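Local coordinates for Serine/threonine-protein kinase-like protein ACR4 (PDB 7A0J) that serves as a plant receptor kinase that controls formative cell divisions in meristems, including root tips, in response to the CLE40 peptide, at residues G72-A75 against F76-M79. Numbering follows the deposited sequence. Where two conformers were deposited one is given.
Sequences GNSA and FIQM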
loop_
_atom_site.group_PDB
_atom_site.type_symbol
_atom_site.label_atom_id
_atom_site.label_comp_id
_atom_site.label_asym_id
_atom_site.label_seq_id
_atom_site.Cartn_x
_atom_site.Cartn_y
_atom_site.Cartn_z
ATOM N N GLY A 72 8.166 -13.955 4.557
ATOM C CA GLY A 72 9.342 -13.656 3.723
ATOM C C GLY A 72 10.608 -13.696 4.557
ATOM O O GLY A 72 10.651 -14.473 5.531
ATOM N N ASN A 73 11.600 -12.882 4.198
ATOM C CA ASN A 73 12.920 -12.843 4.877
ATOM C C ASN A 73 13.539 -11.460 4.652
ATOM O O ASN A 73 13.964 -11.178 3.515
ATOM C CB ASN A 73 13.820 -13.986 4.398
ATOM C CG ASN A 73 14.982 -14.260 5.329
ATOM O OD1 ASN A 73 15.307 -13.439 6.184
ATOM N ND2 ASN A 73 15.613 -15.412 5.171
ATOM N N SER A 74 13.561 -10.632 5.700
ATOM C CA SER A 74 14.099 -9.248 5.692
ATOM C C SER A 74 15.128 -9.099 6.813
ATOM O O SER A 74 14.862 -9.587 7.929
ATOM C CB SER A 74 12.990 -8.236 5.824
ATOM O OG SER A 74 13.516 -6.923 5.965
ATOM N N ALA A 75 16.252 -8.439 6.521
ATOM C CA ALA A 75 17.345 -8.152 7.479
ATOM C C ALA A 75 16.990 -6.933 8.339
ATOM O O ALA A 75 17.753 -6.650 9.286
ATOM C CB ALA A 75 18.637 -7.935 6.731
ATOM N N PHE A 76 15.885 -6.243 8.028
ATOM C CA PHE A 76 15.501 -4.935 8.624
ATOM C C PHE A 76 14.259 -5.072 9.517
ATOM O O PHE A 76 14.159 -4.286 10.480
ATOM C CB PHE A 76 15.310 -3.898 7.515
ATOM C CG PHE A 76 16.571 -3.593 6.744
ATOM C CD1 PHE A 76 17.619 -2.909 7.344
ATOM C CD2 PHE A 76 16.718 -4.001 5.427
ATOM C CE1 PHE A 76 18.782 -2.634 6.640
ATOM C CE2 PHE A 76 17.880 -3.721 4.724
ATOM C CZ PHE A 76 18.910 -3.039 5.331
ATOM N N ILE A 77 13.348 -6.007 9.223
ATOM C CA ILE A 77 12.147 -6.283 10.072
ATOM C C ILE A 77 12.039 -7.787 10.354
ATOM O O ILE A 77 12.566 -8.589 9.557
ATOM C CB ILE A 77 10.845 -5.749 9.439
ATOM C CG1 ILE A 77 10.565 -6.358 8.063
ATOM C CG2 ILE A 77 10.837 -4.229 9.388
ATOM C CD1 ILE A 77 9.093 -6.534 7.773
ATOM N N GLN A 78 11.355 -8.126 11.450
ATOM C CA GLN A 78 11.044 -9.523 11.859
ATOM C C GLN A 78 9.735 -9.954 11.184
ATOM O O GLN A 78 8.882 -9.073 10.952
ATOM C CB GLN A 78 10.966 -9.640 13.386
ATOM C CG GLN A 78 9.871 -8.801 14.044
ATOM C CD GLN A 78 10.290 -7.390 14.384
ATOM O OE1 GLN A 78 11.446 -7.001 14.229
ATOM N NE2 GLN A 78 9.337 -6.601 14.851
ATOM N N MET A 79 9.601 -11.250 10.888
ATOM C CA MET A 79 8.392 -11.844 10.256
ATOM C C MET A 79 7.396 -12.260 11.348
ATOM O O MET A 79 7.733 -12.134 12.541
ATOM C CB MET A 79 8.771 -13.053 9.395
ATOM C CG MET A 79 9.699 -12.710 8.240
ATOM S SD MET A 79 8.965 -11.558 7.039
ATOM C CE MET A 79 9.564 -9.984 7.652
HETATM O O HOH W 1 12.992 -11.461 8.626
#
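S74 and F76 form an ST turn in the loop that reverses the chain after strand 68-72, in the second repeat of the extracellular propeller domain. The serine hydroxyl stands anti to its own backbone N (chi1 174°), a rotation that carries OG forward to the peptide N-H groups ahead of it. S74 OG accepts from F76 N at 3.2 Å in a nearly straight bond (161° at the hydrogen) and, weakly, from I77 N at 3.4 Å. Serine suits the position because one short hydroxyl can hold two successive N-H groups in a loop with no regular helix or strand. I77 adds an aliphatic neighbour, its CG1 lying 3.7 Å from S74 OG.

The turn also brings two carbonyl oxygens close together: S74 O and I77 O, both acceptors, are 3.0 Å apart. A water accepts from S74 N and donates to I77 O, bridging the two limbs of the loop.

At the loop's open end, M79 folds its bent chain back over the opposite backbone. Its CG lies 3.4 Å from G72 O, and its SD 3.5 Å from G72 N. G72 has a positive phi (122°), and with its psi a CB would press against the carbonyl of the residue before, which suits glycine.

The ring of F76, an exposed residue, meets that of Y99 with the planes steeply inclined. The loop packs on strand 57-62, where F57 touches the side chains of S74, I77 and M79, while N73 is tied by a backbone hydrogen bond to G56, just before that strand.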